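Local coordinates for protein putative phosphatase (Bacteroides thetaiotaomicron, PDB 3KYA) that is of unknown function but is probably a phosphatase, binds zinc ions and joins an IPT/TIG domain to what appears to be a six-bladed beta-propeller, at residues A[426-431]-A[441-445]; A[78-82]-A[92-96]. All blocks are in the same frame, centred on the assembly; numbering follows the deposited sequence. Where two conformers were deposited one is given.

Overall arrangement
The two contacts hold different elements and do not touch: their centres lie about 36 Å apart and their nearest atoms about 22 Å. Contact 2 comes first in the chain and pairs two strands at one margin of the sheet in the IPT/TIG domain. Contact 1 ties together two loops close to the sheet that joins strand 105-110 to the last strands of the chain. Each is partly buried. In contact 1 the buried part is polar, an arginine held by a carboxylate and a backbone carbonyl, with an arginine-tryptophan stack farther out. Contact 2 relies on regular backbone bonds, with I80 and I82 turned to the domain interior and E81 and T94 on the other face.

Contact 1 of 2, residues A[426-431]-A[441-445]; sequences DGNQWG and ARFRD
The guanidinium of R442 meets D426 end-on with two nitrogens, NH1 reaching OD1 at 2.8 Å and NH2 reaching OD2 at 2.9 Å. The two planes are turned 32° from each other. OD1 offers its syn lone pair to the arginine and also takes the backbone N of N428 from above the carboxylate plane, an Asx turn that fixes the acid's rotation. D426 stands on the exposed margin, whereas R442 and G431 are buried. NH1 has a second acceptor, N428 O, at 2.8 Å. The tight part of the contact lies behind this salt bridge: a bend at chi3 (-65°) turns the guanidinium so that G431 CA and W430 O lie over one of its faces, and R442 CB packs 3.6 Å from G431 CA. G431 N bonds to F443 O at 2.9 Å, and water 1 bridges Q429 O and F443 N.

Both segments are loops flanking the short strand 435-436, on the way to strand 446-452 in the sheet that strand 105-110 also joins. Uniting strands from the start and end of the domain in one blade is the usual ring closure of a beta-propeller, which the repeated four-stranded antiparallel sheets suggest here. D433 salt-bridges R442 NE and so adds a second negative partner to this buried arginine.

On the looser side W430 and R444 are both partly exposed. R444 runs alongside W430 and lays its guanidinium nearly flat on the indole, planes 15° apart and centres 4.2 Å apart. The stack is an off-centre cation-pi contact over the six-membered ring, with R444 CZ 3.6 Å from W430 CZ3. N428 ND2 lies over the opposite face of the indole, 3.3 Å above its plane and offset toward the rim, and F401 meets the tryptophan edge-to-face.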
loop_
_atom_site.group_PDB
_atom_site.type_symbol
_atom_site.label_atom_id
_atom_site.label_comp_id
_atom_site.label_asym_id
_atom_site.label_seq_id
_atom_site.Cartn_x
_atom_site.Cartn_y
_atom_site.Cartn_z
ATOM N N ASP A 426 -18.993 -16.578 -13.278
ATOM C CA ASP A 426 -19.246 -16.629 -14.706
ATOM C C ASP A 426 -18.010 -16.534 -15.620
ATOM O O ASP A 426 -18.156 -16.656 -16.821
ATOM C CB ASP A 426 -20.318 -15.600 -15.095
ATOM C CG ASP A 426 -19.896 -14.160 -14.840
ATOM O OD1 ASP A 426 -18.688 -13.883 -14.619
ATOM O OD2 ASP A 426 -20.809 -13.304 -14.876
ATOM N N GLY A 427 -16.828 -16.324 -15.045
ATOM C CA GLY A 427 -15.576 -16.274 -15.818
ATOM C C GLY A 427 -15.283 -14.951 -16.503
ATOM O O GLY A 427 -14.330 -14.848 -17.271
ATOM N N ASN A 428 -16.094 -13.931 -16.223
ATOM C CA ASN A 428 -15.944 -12.621 -16.857
ATOM C C ASN A 428 -15.441 -11.585 -15.893
ATOM O O ASN A 428 -15.932 -11.516 -14.759
ATOM C CB ASN A 428 -17.297 -12.124 -17.374
ATOM C CG ASN A 428 -17.885 -13.010 -18.424
ATOM O OD1 ASN A 428 -17.164 -13.662 -19.186
ATOM N ND2 ASN A 428 -19.199 -13.037 -18.492
ATOM N N GLN A 429 -14.502 -10.752 -16.336
ATOM C CA GLN A 429 -14.021 -9.641 -15.507
ATOM C C GLN A 429 -15.004 -8.446 -15.527
ATOM O O GLN A 429 -14.905 -7.536 -14.694
ATOM C CB GLN A 429 -12.648 -9.181 -15.964
ATOM C CG GLN A 429 -11.582 -10.255 -15.872
ATOM C CD GLN A 429 -11.373 -10.756 -14.458
ATOM O OE1 GLN A 429 -11.382 -9.980 -13.500
ATOM N NE2 GLN A 429 -11.171 -12.064 -14.319
ATOM N N TRP A 430 -15.921 -8.457 -16.491
ATOM C CA TRP A 430 -16.951 -7.435 -16.629
ATOM C C TRP A 430 -18.266 -7.965 -16.079
ATOM O O TRP A 430 -18.462 -9.175 -15.961
ATOM C CB TRP A 430 -17.133 -7.027 -18.103
ATOM C CG TRP A 430 -17.386 -8.194 -19.043
ATOM C CD1 TRP A 430 -16.436 -8.892 -19.737
ATOM C CD2 TRP A 430 -18.646 -8.789 -19.387
ATOM N NE1 TRP A 430 -17.022 -9.877 -20.482
ATOM C CE2 TRP A 430 -18.375 -9.850 -20.282
ATOM C CE3 TRP A 430 -19.974 -8.538 -19.023
ATOM C CZ2 TRP A 430 -19.378 -10.645 -20.832
ATOM C CZ3 TRP A 430 -20.977 -9.335 -19.571
ATOM C CH2 TRP A 430 -20.676 -10.371 -20.465
ATOM N N GLY A 431 -19.157 -7.045 -15.738
ATOM C CA GLY A 431 -20.461 -7.397 -15.195
ATOM C C GLY A 431 -21.259 -6.177 -14.749
ATOM O O GLY A 431 -20.897 -5.024 -15.050
ATOM N N ALA A 441 -18.483 -6.085 -6.747
ATOM C CA ALA A 441 -18.833 -5.102 -7.784
ATOM C C ALA A 441 -18.110 -5.290 -9.136
ATOM O O ALA A 441 -16.904 -5.598 -9.181
ATOM C CB ALA A 441 -18.588 -3.682 -7.266
ATOM N N ARG A 442 -18.866 -5.098 -10.219
ATOM C CA ARG A 442 -18.316 -5.148 -11.581
ATOM C C ARG A 442 -18.937 -4.083 -12.455
ATOM O O ARG A 442 -20.055 -3.642 -12.199
ATOM C CB ARG A 442 -18.536 -6.510 -12.230
ATOM C CG ARG A 442 -17.720 -7.609 -11.588
ATOM C CD ARG A 442 -17.791 -8.907 -12.360
ATOM N NE ARG A 442 -19.115 -9.503 -12.379
ATOM C CZ ARG A 442 -19.401 -10.664 -12.964
ATOM N NH1 ARG A 442 -18.457 -11.330 -13.623
ATOM N NH2 ARG A 442 -20.633 -11.162 -12.914
ATOM N N PHE A 443 -18.186 -3.693 -13.484
ATOM C CA PHE A 443 -18.624 -2.740 -14.491
ATOM C C PHE A 443 -18.416 -3.378 -15.858
ATOM O O PHE A 443 -17.816 -4.461 -15.959
ATOM C CB PHE A 443 -17.772 -1.461 -14.462
ATOM C CG PHE A 443 -17.759 -0.714 -13.134
ATOM C CD1 PHE A 443 -18.704 0.266 -12.855
ATOM C CD2 PHE A 443 -16.740 -0.928 -12.203
ATOM C CE1 PHE A 443 -18.678 0.968 -11.634
ATOM C CE2 PHE A 443 -16.694 -0.222 -11.016
ATOM C CZ PHE A 443 -17.669 0.723 -10.722
ATOM N N ARG A 444 -18.949 -2.744 -16.904
ATOM C CA ARG A 444 -18.607 -3.112 -18.282
ATOM C C ARG A 444 -17.716 -1.940 -18.719
ATOM O O ARG A 444 -17.076 -1.319 -17.855
ATOM C CB ARG A 444 -19.843 -3.364 -19.153
ATOM C CG ARG A 444 -20.731 -4.486 -18.593
ATOM C CD ARG A 444 -21.800 -4.962 -19.537
ATOM N NE ARG A 444 -21.213 -5.661 -20.677
ATOM C CZ ARG A 444 -21.882 -6.430 -21.523
ATOM N NH1 ARG A 444 -23.189 -6.618 -21.383
ATOM N NH2 ARG A 444 -21.235 -7.014 -22.515
ATOM N N ASP A 445 -17.619 -1.629 -20.012
ATOM C CA ASP A 445 -16.744 -0.513 -20.440
ATOM C C ASP A 445 -17.110 0.805 -19.719
ATOM O O ASP A 445 -18.245 1.272 -19.817
ATOM C CB ASP A 445 -16.808 -0.291 -21.953
ATOM C CG ASP A 445 -16.488 -1.542 -22.759
ATOM O OD1 ASP A 445 -17.062 -2.633 -22.468
ATOM O OD2 ASP A 445 -15.694 -1.406 -23.721
HETATM O O HOH W 1 -15.665 -5.028 -13.523
#

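Contact 2 of 2, residues A[78-82]-A[92-96]; sequences GEIEI and TTTAS. With EDO (1,2-ethanediol), chain E.
E81 crosses T92 obliquely, its CG touching T92 CG2, while the flat carboxylate beyond reaches past T92 to an ethanediol, probably left by the crystallisation liquor. OE2 accepts from O1 of this ethanediol at 2.6 Å. The hairpin of strands 80-84 and 91-94 forms one margin of the sheet in the immunoglobulin-like IPT/TIG domain, with 91-94 the outermost strand within the chain. I82 and T93 are a hydrogen-bonded antiparallel pair, joined by I82 N to T93 O and T93 N to I82 O, while A95 N to I80 O continues the ladder. E81 and T94 are the non-hydrogen-bonded pair between these bonds.

E81 swings CG away from its backbone N (chi1 -178°), which sets that methylene 3.7 Å from T92 CG2 and 3.8 Å from T94 OG1. Replacing it with an alanine would probably leave T92 CG2 and T94 OG1 without the methylene they rest against, and the ethanediol without its carboxylate acceptor. T92 OG1 turns instead to T83 OG1, which also holds the ethanediol. On the buried side I80 and I82 pack against I20 and I36, and I80 CB lies 4.0 Å from A95 CB. Beyond the A95 N to I80 O bond, water 2 accepts from I80 N and donates to A95 O at 2.8 Å.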
loop_
_atom_site.group_PDB
_atom_site.type_symbol
_atom_site.label_atom_id
_atom_site.label_comp_id
_atom_site.label_asym_id
_atom_site.label_seq_id
_atom_site.Cartn_x
_atom_site.Cartn_y
_atom_site.Cartn_z
ATOM N N GLY A 78 -24.887 -4.758 14.249
ATOM C CA GLY A 78 -23.849 -5.465 15.002
ATOM C C GLY A 78 -24.361 -6.487 16.000
ATOM O O GLY A 78 -23.577 -7.051 16.767
ATOM N N GLU A 79 -25.667 -6.729 16.005
ATOM C CA GLU A 79 -26.249 -7.715 16.911
ATOM C C GLU A 79 -25.787 -9.106 16.497
ATOM O O GLU A 79 -25.883 -9.468 15.324
ATOM C CB GLU A 79 -27.778 -7.630 16.912
ATOM C CG GLU A 79 -28.307 -6.316 17.462
ATOM C CD GLU A 79 -29.815 -6.256 17.485
ATOM O OE1 GLU A 79 -30.459 -7.162 16.913
ATOM O OE2 GLU A 79 -30.356 -5.300 18.080
ATOM N N ILE A 80 -25.259 -9.864 17.456
ATOM C CA ILE A 80 -24.746 -11.216 17.205
ATOM C C ILE A 80 -25.722 -12.243 17.747
ATOM O O ILE A 80 -26.015 -12.252 18.945
ATOM C CB ILE A 80 -23.363 -11.417 17.842
ATOM C CG1 ILE A 80 -22.379 -10.395 17.278
ATOM C CG2 ILE A 80 -22.852 -12.818 17.588
ATOM C CD1 ILE A 80 -21.050 -10.348 17.970
ATOM N N GLU A 81 -26.247 -13.093 16.863
ATOM C CA GLU A 81 -27.220 -14.107 17.247
ATOM C C GLU A 81 -26.692 -15.444 16.766
ATOM O O GLU A 81 -26.198 -15.546 15.634
ATOM C CB GLU A 81 -28.594 -13.783 16.650
ATOM C CG GLU A 81 -29.721 -14.739 17.022
ATOM C CD GLU A 81 -30.974 -14.534 16.173
ATOM O OE1 GLU A 81 -31.657 -13.494 16.319
ATOM O OE2 GLU A 81 -31.299 -15.430 15.372
ATOM N N ILE A 82 -26.745 -16.442 17.647
ATOM C CA ILE A 82 -26.254 -17.780 17.341
ATOM C C ILE A 82 -27.316 -18.799 17.697
ATOM O O ILE A 82 -27.987 -18.666 18.727
ATOM C CB ILE A 82 -24.958 -18.109 18.118
ATOM C CG1 ILE A 82 -23.825 -17.167 17.713
ATOM C CG2 ILE A 82 -24.516 -19.554 17.866
ATOM C CD1 ILE A 82 -22.501 -17.473 18.398
ATOM N N THR A 92 -31.011 -20.861 20.962
ATOM C CA THR A 92 -30.545 -19.571 20.443
ATOM C C THR A 92 -30.213 -18.578 21.546
ATOM O O THR A 92 -30.859 -18.563 22.582
ATOM C CB THR A 92 -31.617 -18.915 19.542
ATOM O OG1 THR A 92 -31.920 -19.779 18.443
ATOM C CG2 THR A 92 -31.141 -17.579 18.991
ATOM N N THR A 93 -29.180 -17.770 21.324
ATOM C CA THR A 93 -28.830 -16.702 22.246
ATOM C C THR A 93 -28.379 -15.506 21.435
ATOM O O THR A 93 -28.011 -15.644 20.268
ATOM C CB THR A 93 -27.717 -17.097 23.241
ATOM O OG1 THR A 93 -27.646 -16.120 24.296
ATOM C CG2 THR A 93 -26.363 -17.204 22.550
ATOM N N THR A 94 -28.425 -14.331 22.051
ATOM C CA THR A 94 -27.983 -13.100 21.406
ATOM C C THR A 94 -26.983 -12.439 22.335
ATOM O O THR A 94 -27.236 -12.347 23.543
ATOM C CB THR A 94 -29.157 -12.145 21.130
ATOM O OG1 THR A 94 -30.082 -12.782 20.243
ATOM C CG2 THR A 94 -28.681 -10.842 20.484
ATOM N N ALA A 95 -25.851 -11.999 21.788
ATOM C CA ALA A 95 -24.819 -11.366 22.599
ATOM C C ALA A 95 -25.396 -10.087 23.215
ATOM O O ALA A 95 -26.189 -9.385 22.578
ATOM C CB ALA A 95 -23.593 -11.066 21.786
ATOM N N SER A 96 -25.001 -9.797 24.450
ATOM C CA SER A 96 -25.537 -8.631 25.158
ATOM C C SER A 96 -25.005 -7.308 24.591
ATOM O O SER A 96 -25.711 -6.295 24.658
ATOM C CB SER A 96 -25.299 -8.744 26.681
ATOM O OG SER A 96 -23.925 -8.677 27.012
HETATM C C1 EDO E . -28.799 -17.218 14.229
HETATM O O1 EDO E . -29.847 -17.528 15.150
HETATM C C2 EDO E . -28.947 -18.067 12.973
HETATM O O2 EDO E . -30.121 -17.717 12.238
HETATM O O HOH W 2 -25.235 -8.558 20.054
#